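Local atomic coordinates of spherulin-4 (Aspergillus clavatus, PDB entry 5C5G), a protein that acts as a glycoside hydrolase of the spherulin-4 family, probably cleaving the fungal cell-surface polysaccharide galactosaminogalactan during its biosynthesis. Residues 15-20 / 56-61; 31-36 / 248-253. All coordinates share one frame; numbering follows the deposited sequence.

Contact 1 (15-20 / 56-61). With EDO (1,2-ethanediol), chain B.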
ATOM      1  N   TYR A  15       9.666  -0.510  -0.482  1.00 10.61           N
ATOM      2  CA  TYR A  15      10.539  -1.046  -1.530  1.00 10.53           C
ATOM      3  C   TYR A  15      11.987  -0.701  -1.179  1.00 13.86           C
ATOM      4  O   TYR A  15      12.798  -0.367  -2.040  1.00 19.06           O
ATOM      5  CB  TYR A  15      10.153  -0.523  -2.923  1.00 11.32           C
ATOM      6  CG  TYR A  15       8.685  -0.676  -3.278  1.00 11.30           C
ATOM      7  CD1 TYR A  15       7.851  -1.550  -2.582  1.00 11.37           C
ATOM      8  CD2 TYR A  15       8.126   0.093  -4.278  1.00 12.21           C
ATOM      9  CE1 TYR A  15       6.524  -1.668  -2.903  1.00 11.40           C
ATOM     10  CE2 TYR A  15       6.775  -0.018  -4.607  1.00 13.34           C
ATOM     11  CZ  TYR A  15       5.982  -0.898  -3.891  1.00 12.24           C
ATOM     12  OH  TYR A  15       4.641  -1.000  -4.194  1.00 14.48           O
ATOM     13  N   VAL A  16      12.260  -0.708   0.110  1.00 15.05           N
ATOM     14  CA  VAL A  16      13.581  -0.582   0.687  1.00 15.00           C
ATOM     15  C   VAL A  16      14.158  -1.974   0.810  1.00 12.26           C
ATOM     16  O   VAL A  16      13.521  -2.846   1.368  1.00 13.70           O
ATOM     17  CB  VAL A  16      13.439  -0.013   2.121  1.00 18.98           C
ATOM     18  CG1 VAL A  16      14.775   0.135   2.791  1.00 21.10           C
ATOM     19  CG2 VAL A  16      12.694   1.328   2.112  1.00 24.20           C
ATOM     20  N   TYR A  17      15.363  -2.195   0.299  1.00 14.96           N
ATOM     21  CA  TYR A  17      15.956  -3.512   0.436  1.00 16.11           C
ATOM     22  C   TYR A  17      16.275  -3.792   1.920  1.00 13.65           C
ATOM     23  O   TYR A  17      16.858  -2.947   2.588  1.00 15.40           O
ATOM     24  CB  TYR A  17      17.219  -3.640  -0.414  1.00 16.29           C
ATOM     25  CG  TYR A  17      17.784  -5.026  -0.322  1.00 18.08           C
ATOM     26  CD1 TYR A  17      17.227  -6.059  -1.052  1.00 18.24           C
ATOM     27  CD2 TYR A  17      18.834  -5.317   0.539  1.00 18.40           C
ATOM     28  CE1 TYR A  17      17.696  -7.341  -0.941  1.00 19.68           C
ATOM     29  CE2 TYR A  17      19.322  -6.605   0.648  1.00 19.63           C
ATOM     30  CZ  TYR A  17      18.745  -7.609  -0.097  1.00 18.16           C
ATOM     31  OH  TYR A  17      19.207  -8.895   0.007  1.00 20.34           O
ATOM     32  N   PRO A  18      15.889  -4.976   2.436  1.00 13.97           N
ATOM     33  CA  PRO A  18      15.996  -5.264   3.877  1.00 15.51           C
ATOM     34  C   PRO A  18      17.396  -5.649   4.366  1.00 14.98           C
ATOM     35  O   PRO A  18      17.570  -6.658   5.055  1.00 17.10           O
ATOM     36  CB  PRO A  18      15.006  -6.418   4.069  1.00 15.02           C
ATOM     37  CG  PRO A  18      14.983  -7.098   2.749  1.00 15.89           C
ATOM     38  CD  PRO A  18      15.110  -6.013   1.735  1.00 14.95           C
ATOM     39  N   ALA A  19      18.380  -4.831   4.029  1.00 15.97           N
ATOM     40  CA  ALA A  19      19.682  -4.954   4.654  1.00 18.19           C
ATOM     41  C   ALA A  19      19.509  -4.782   6.162  1.00 19.51           C
ATOM     42  O   ALA A  19      18.544  -4.157   6.603  1.00 18.71           O
ATOM     43  CB  ALA A  19      20.612  -3.904   4.118  1.00 19.06           C
ATOM     44  N   PRO A  20      20.417  -5.354   6.961  1.00 20.34           N
ATOM     45  CA  PRO A  20      20.298  -5.152   8.407  1.00 20.36           C
ATOM     46  C   PRO A  20      20.130  -3.674   8.761  1.00 21.05           C
ATOM     47  O   PRO A  20      20.890  -2.829   8.286  1.00 22.30           O
ATOM     48  CB  PRO A  20      21.614  -5.732   8.942  1.00 24.03           C
ATOM     49  CG  PRO A  20      21.940  -6.802   7.950  1.00 24.31           C
ATOM     50  CD  PRO A  20      21.537  -6.247   6.622  1.00 21.61           C
ATOM     51  N   GLY A  56      17.667 -14.220   2.035  1.00 17.09           N
ATOM     52  CA  GLY A  56      17.818 -14.385   3.468  1.00 17.09           C
ATOM     53  C   GLY A  56      17.579 -13.118   4.254  1.00 18.46           C
ATOM     54  O   GLY A  56      17.236 -13.162   5.434  1.00 18.99           O
ATOM     55  N   ASN A  57      17.794 -11.974   3.620  1.00 16.88           N
ATOM     56  CA  ASN A  57      17.463 -10.709   4.262  1.00 16.27           C
ATOM     57  C   ASN A  57      15.954 -10.566   4.404  1.00 15.29           C
ATOM     58  O   ASN A  57      15.464 -10.201   5.475  1.00 15.79           O
ATOM     59  CB  ASN A  57      18.058  -9.536   3.486  1.00 19.06           C
ATOM     60  CG  ASN A  57      19.554  -9.385   3.711  1.00 20.99           C
ATOM     61  OD1 ASN A  57      20.029  -9.381   4.850  1.00 22.47           O
ATOM     62  ND2 ASN A  57      20.304  -9.257   2.626  1.00 21.31           N
ATOM     63  N   TYR A  58      15.206 -10.868   3.341  1.00 13.78           N
ATOM     64  CA  TYR A  58      13.756 -10.842   3.425  1.00 13.34           C
ATOM     65  C   TYR A  58      13.239 -11.869   4.421  1.00 13.86           C
ATOM     66  O   TYR A  58      12.316 -11.586   5.189  1.00 13.62           O
ATOM     67  CB  TYR A  58      13.123 -11.074   2.041  1.00 12.90           C
ATOM     68  CG  TYR A  58      13.020  -9.808   1.223  1.00 13.43           C
ATOM     69  CD1 TYR A  58      12.001  -8.908   1.477  1.00 13.21           C
ATOM     70  CD2 TYR A  58      13.929  -9.497   0.228  1.00 15.59           C
ATOM     71  CE1 TYR A  58      11.883  -7.743   0.773  1.00 14.64           C
ATOM     72  CE2 TYR A  58      13.816  -8.299  -0.484  1.00 14.66           C
ATOM     73  CZ  TYR A  58      12.778  -7.442  -0.195  1.00 15.49           C
ATOM     74  OH  TYR A  58      12.624  -6.251  -0.871  1.00 18.07           O
ATOM     75  N   THR A  59      13.821 -13.066   4.432  1.00 13.83           N
ATOM     76  CA  THR A  59      13.282 -14.091   5.320  1.00 15.32           C
ATOM     77  C   THR A  59      13.560 -13.767   6.781  1.00 16.36           C
ATOM     78  O   THR A  59      12.828 -14.217   7.663  1.00 17.78           O
ATOM     79  CB  THR A  59      13.769 -15.501   4.977  1.00 17.86           C
ATOM     80  OG1 THR A  59      15.181 -15.546   5.088  1.00 20.85           O
ATOM     81  CG2 THR A  59      13.362 -15.877   3.569  1.00 17.95           C
ATOM     82  N   ARG A  60      14.604 -12.981   7.046  1.00 16.22           N
ATOM     83  CA  ARG A  60      14.869 -12.502   8.404  1.00 16.96           C
ATOM     84  C   ARG A  60      13.924 -11.356   8.796  1.00 18.09           C
ATOM     85  O   ARG A  60      13.368 -11.342   9.898  1.00 18.54           O
ATOM     86  CB  ARG A  60      16.318 -12.021   8.537  1.00 19.80           C
ATOM     87  CG  ARG A  60      16.702 -11.563   9.954  1.00 22.38           C
ATOM     88  CD  ARG A  60      18.107 -10.960   9.999  1.00 21.55           C
ATOM     89  NE  ARG A  60      18.165  -9.733   9.208  1.00 21.66           N
ATOM     90  CZ  ARG A  60      18.765  -9.597   8.029  1.00 22.22           C
ATOM     91  NH1 ARG A  60      19.425 -10.606   7.471  1.00 23.07           N
ATOM     92  NH2 ARG A  60      18.701  -8.431   7.397  1.00 22.17           N
ATOM     93  N   GLU A  61      13.759 -10.387   7.904  1.00 15.56           N
ATOM     94  CA  GLU A  61      13.096  -9.133   8.273  1.00 14.97           C
ATOM     95  C   GLU A  61      11.570  -9.178   8.193  1.00 13.33           C
ATOM     96  O   GLU A  61      10.886  -8.526   8.976  1.00 14.97           O
ATOM     97  CB  GLU A  61      13.634  -7.980   7.416  1.00 16.28           C
ATOM     98  CG  GLU A  61      15.137  -7.740   7.567  1.00 17.04           C
ATOM     99  CD  GLU A  61      15.551  -7.231   8.937  1.00 20.09           C
ATOM    100  OE1 GLU A  61      14.688  -6.746   9.701  1.00 20.28           O
ATOM    101  OE2 GLU A  61      16.758  -7.318   9.243  1.00 21.00           O
TER
HETATM  102  C1  EDO B 401       2.694   2.870  -4.253  1.00 20.20           C
HETATM  103  O1  EDO B 401       1.418   3.093  -4.876  1.00 20.83           O
HETATM  104  C2  EDO B 401       3.778   2.392  -5.217  1.00 16.62           C
HETATM  105  O2  EDO B 401       3.563   1.041  -5.653  1.00 15.37           O

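Contact 2 (31-36 / 248-253)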
ATOM      1  N   SER A  31       6.196   0.443  16.470  1.00 15.51           N
ATOM      2  CA  SER A  31       6.306   0.202  17.898  1.00 18.36           C
ATOM      3  C   SER A  31       5.846   1.409  18.715  1.00 16.19           C
ATOM      4  O   SER A  31       5.201   1.264  19.758  1.00 19.78           O
ATOM      5  CB  SER A  31       7.756  -0.149  18.248  1.00 18.28           C
ATOM      6  OG  SER A  31       7.880  -0.371  19.639  1.00 28.45           O
ATOM      7  N   LYS A  32       6.166   2.609  18.239  1.00 16.96           N
ATOM      8  CA  LYS A  32       5.803   3.829  18.948  1.00 18.78           C
ATOM      9  C   LYS A  32       4.301   4.091  18.907  1.00 16.23           C
ATOM     10  O   LYS A  32       3.749   4.702  19.816  1.00 17.24           O
ATOM     11  CB  LYS A  32       6.552   5.024  18.349  1.00 19.65           C
ATOM     12  CG  LYS A  32       6.228   6.357  18.989  1.00 22.67           C
ATOM     13  CD  LYS A  32       6.971   7.498  18.329  1.00 29.03           C
ATOM     14  CE  LYS A  32       6.548   8.830  18.925  1.00 37.02           C
ATOM     15  NZ  LYS A  32       7.066   9.983  18.142  1.00 44.84           N
ATOM     16  N   HIS A  33       3.647   3.645  17.837  1.00 15.32           N
ATOM     17  CA  HIS A  33       2.229   3.953  17.601  1.00 15.68           C
ATOM     18  C   HIS A  33       1.406   2.681  17.404  1.00 14.30           C
ATOM     19  O   HIS A  33       0.927   2.401  16.300  1.00 14.22           O
ATOM     20  CB  HIS A  33       2.080   4.829  16.366  1.00 14.63           C
ATOM     21  CG  HIS A  33       2.819   6.124  16.442  1.00 15.72           C
ATOM     22  ND1 HIS A  33       2.417   7.171  17.238  1.00 18.57           N
ATOM     23  CD2 HIS A  33       3.927   6.548  15.791  1.00 16.98           C
ATOM     24  CE1 HIS A  33       3.249   8.185  17.079  1.00 18.41           C
ATOM     25  NE2 HIS A  33       4.167   7.834  16.195  1.00 18.12           N
ATOM     26  N   PRO A  34       1.225   1.903  18.481  1.00 15.60           N
ATOM     27  CA  PRO A  34       0.462   0.655  18.349  1.00 15.51           C
ATOM     28  C   PRO A  34      -0.995   0.887  17.963  1.00 16.22           C
ATOM     29  O   PRO A  34      -1.641  -0.029  17.476  1.00 16.03           O
ATOM     30  CB  PRO A  34       0.556   0.034  19.748  1.00 18.97           C
ATOM     31  CG  PRO A  34       0.870   1.164  20.663  1.00 19.57           C
ATOM     32  CD  PRO A  34       1.718   2.110  19.851  1.00 17.32           C
ATOM     33  N   ASP A  35      -1.482   2.108  18.161  1.00 16.50           N
ATOM     34  CA  ASP A  35      -2.851   2.470  17.806  1.00 16.18           C
ATOM     35  C   ASP A  35      -3.035   2.801  16.321  1.00 15.15           C
ATOM     36  O   ASP A  35      -4.159   2.938  15.865  1.00 18.70           O
ATOM     37  CB  ASP A  35      -3.304   3.661  18.655  1.00 20.20           C
ATOM     38  CG  ASP A  35      -2.419   4.880  18.467  1.00 27.63           C
ATOM     39  OD1 ASP A  35      -1.179   4.737  18.523  1.00 22.53           O
ATOM     40  OD2 ASP A  35      -2.961   5.985  18.251  1.00 38.16           O
ATOM     41  N   VAL A  36      -1.945   2.962  15.581  1.00 13.57           N
ATOM     42  CA  VAL A  36      -1.988   3.244  14.154  1.00 12.56           C
ATOM     43  C   VAL A  36      -1.904   1.932  13.406  1.00 11.51           C
ATOM     44  O   VAL A  36      -1.117   1.057  13.768  1.00 12.77           O
ATOM     45  CB  VAL A  36      -0.826   4.171  13.730  1.00 13.61           C
ATOM     46  CG1 VAL A  36      -0.745   4.305  12.216  1.00 14.91           C
ATOM     47  CG2 VAL A  36      -1.013   5.522  14.363  1.00 15.16           C
ATOM     48  N   PHE A 248       5.161  12.712  10.045  1.00 10.78           N
ATOM     49  CA  PHE A 248       4.001  12.249   9.309  1.00 10.80           C
ATOM     50  C   PHE A 248       3.234  11.191  10.102  1.00 10.10           C
ATOM     51  O   PHE A 248       2.028  11.295  10.270  1.00 10.58           O
ATOM     52  CB  PHE A 248       4.436  11.715   7.933  1.00 10.87           C
ATOM     53  CG  PHE A 248       3.407  10.868   7.243  1.00  9.46           C
ATOM     54  CD1 PHE A 248       2.157  11.364   6.930  1.00 10.37           C
ATOM     55  CD2 PHE A 248       3.687   9.558   6.929  1.00 10.44           C
ATOM     56  CE1 PHE A 248       1.214  10.550   6.309  1.00 11.05           C
ATOM     57  CE2 PHE A 248       2.752   8.762   6.300  1.00 10.74           C
ATOM     58  CZ  PHE A 248       1.517   9.263   6.001  1.00 10.44           C
ATOM     59  N   VAL A 249       3.930  10.172  10.599  1.00 10.22           N
ATOM     60  CA  VAL A 249       3.231   9.124  11.316  1.00 11.12           C
ATOM     61  C   VAL A 249       2.634   9.672  12.624  1.00 11.04           C
ATOM     62  O   VAL A 249       1.529   9.293  13.003  1.00 11.40           O
ATOM     63  CB  VAL A 249       4.111   7.896  11.541  1.00 10.24           C
ATOM     64  CG1 VAL A 249       3.316   6.817  12.270  1.00 12.18           C
ATOM     65  CG2 VAL A 249       4.593   7.365  10.207  1.00 11.69           C
ATOM     66  N   ASP A 250       3.331  10.582  13.298  1.00 11.72           N
ATOM     67  CA  ASP A 250       2.779  11.208  14.498  1.00 13.38           C
ATOM     68  C   ASP A 250       1.449  11.902  14.182  1.00 12.14           C
ATOM     69  O   ASP A 250       0.510  11.866  14.974  1.00 12.78           O
ATOM     70  CB  ASP A 250       3.742  12.255  15.094  1.00 14.20           C
ATOM     71  CG  ASP A 250       4.913  11.641  15.858  1.00 34.80           C
ATOM     72  OD1 ASP A 250       4.914  10.423  16.121  1.00 41.55           O
ATOM     73  OD2 ASP A 250       5.836  12.407  16.217  1.00 39.47           O
ATOM     74  N   LEU A 251       1.375  12.554  13.031  1.00 11.33           N
ATOM     75  CA  LEU A 251       0.153  13.246  12.645  1.00 11.64           C
ATOM     76  C   LEU A 251      -0.940  12.251  12.292  1.00 11.25           C
ATOM     77  O   LEU A 251      -2.123  12.494  12.539  1.00 12.55           O
ATOM     78  CB  LEU A 251       0.415  14.161  11.451  1.00 12.78           C
ATOM     79  CG  LEU A 251       1.236  15.390  11.809  1.00 13.47           C
ATOM     80  CD1 LEU A 251       1.779  16.017  10.532  1.00 14.16           C
ATOM     81  CD2 LEU A 251       0.400  16.395  12.605  1.00 16.82           C
HETATM   82  N   MSE A 252      -0.562  11.118  11.725  1.00 10.43           N
HETATM   83  CA  MSE A 252      -1.523  10.058  11.451  1.00 11.16           C
HETATM   84  C   MSE A 252      -2.068   9.469  12.751  1.00 12.25           C
HETATM   85  O   MSE A 252      -3.215   9.020  12.790  1.00 13.06           O
HETATM   86  CB  MSE A 252      -0.901   8.990  10.548  1.00 10.19           C
HETATM   87  CG  MSE A 252      -0.545   9.558   9.172  1.00 11.06           C
HETATM   88 SE   MSE A 252      -2.106   9.754   8.012  0.90 10.53          SE
HETATM   89  CE  MSE A 252      -2.303   7.888   7.575  1.00 10.90           C
ATOM     90  N   ALA A 253      -1.267   9.496  13.818  1.00 11.77           N
ATOM     91  CA  ALA A 253      -1.666   8.997  15.127  1.00 12.87           C
ATOM     92  C   ALA A 253      -2.524   9.986  15.904  1.00 17.03           C
ATOM     93  O   ALA A 253      -3.088   9.629  16.929  1.00 19.87           O
ATOM     94  CB  ALA A 253      -0.432   8.664  15.944  1.00 14.86           C
TER

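Contact 1 (15-20 / 56-61)
Tyr58 presents one face of its ring to Pro18, whose CG stands 3.4 Å from the ring centroid and only 2° off the normal, a CH-pi contact centred on the ring. Pro18 CD, nearer the hydroxyl end, lies 3.3 Å from Tyr58 CZ and also sits over one face of the Tyr17 ring, toward its rim. The Tyr17 ring is turned almost perpendicular to that of Tyr58 and meets Asn57 at its edge: Asn57 ND2 donates to Tyr17 OH over 2.9 Å, nearly straight at 167° and in the amide plane. The same hydroxyl is also bonded to Asp55. With CG anti to the backbone N (chi1 -177°), the Tyr17 ring is carried out to the start of helix 56-66.

The other end of the Asn57 amide is fixed by Arg60, whose NH1 and NH2 both donate to Asn57 OD1, each at 3.0 Å, from opposite faces of its plane. Arg60 NE forms a salt bridge to Glu61 OE2 (2.8 Å), with NH2 donating to the same oxygen, and Pro20 packs against NH2. Pro18 centres an inverse gamma turn. Tyr15, which binds N-acetyl-D-galactosamine, here hydrogen-bonds through OH to 1,2-ethanediol. Its loop, following strand 9-13, is thus held against helix 56-66 of the TIM barrel by Tyr17 and Pro18.

Contact 2 (31-36 / 248-253)
Asp250 OD1 is the meeting point of His33 and Lys32, on the outer layer of a TIM barrel, where the end of the first barrel helix, 24-32, and the turn after it lie against the last helix, 245-252. Lys32 NZ forms a salt bridge to Asp250 OD1 at 3.0 Å, using the syn lone pair of that oxygen, and a weaker bond to OD2. His33 NE2 comes to Asp250 OD1 at 2.7 Å, but the N-H points well aside (122°), making this a weak hydrogen bond despite its shortness. OD1 lies at the edge of the imidazole, in its plane, while the carboxylate is turned 72° from the ring.

Apolar groups flank this polar cluster. Val249 CG1 touches His33 CD2 at 3.6 Å, and Ala253 CB lies 3.5 Å from His33 ND1. Ala253 CB also meets Val36 CG2 at 3.6 Å, bringing the last residue of the turn against Ala253.

The next shell sets these groups in place. Lys32 is fully extended, its CG anti to the backbone N (chi1 179°), which carries the ammonium across to the carboxylate; on the way its CG lies over one face of the His33 ring, toward the rim. His33 is where the chain leaves helical geometry, and a type I turn from His33 to Val36 redirects it toward strand 38-42. Farther in, Val36 and Met252, a selenomethionine, both pack on Val10 of strand 9-13, and Met252 also touches Val218 of helix 212-224. The turn itself is closed by Val36 N donating to His33 O over 3.0 Å.

How the contacts relate
The two contacts show how one closed eight-stranded parallel barrel is built up from neighbouring beta-alpha units. Their centres are 23 Å apart and their nearest atoms about 13 Å, so they do not touch. Along the chain the segments alternate: 15-20, 31-36, 56-61, 248-253. Helix 24-32 links them, since the loop of contact 1 leads into it from strand 9-13 and contact 2 lies at its far end. Contact 1 reaches forward to helix 56-66, near the sugar-binding end of the barrel; contact 2 reaches across the closure of the barrel to helix 245-252, bringing the chain's last helix beside its first, away from the annotated binding residues.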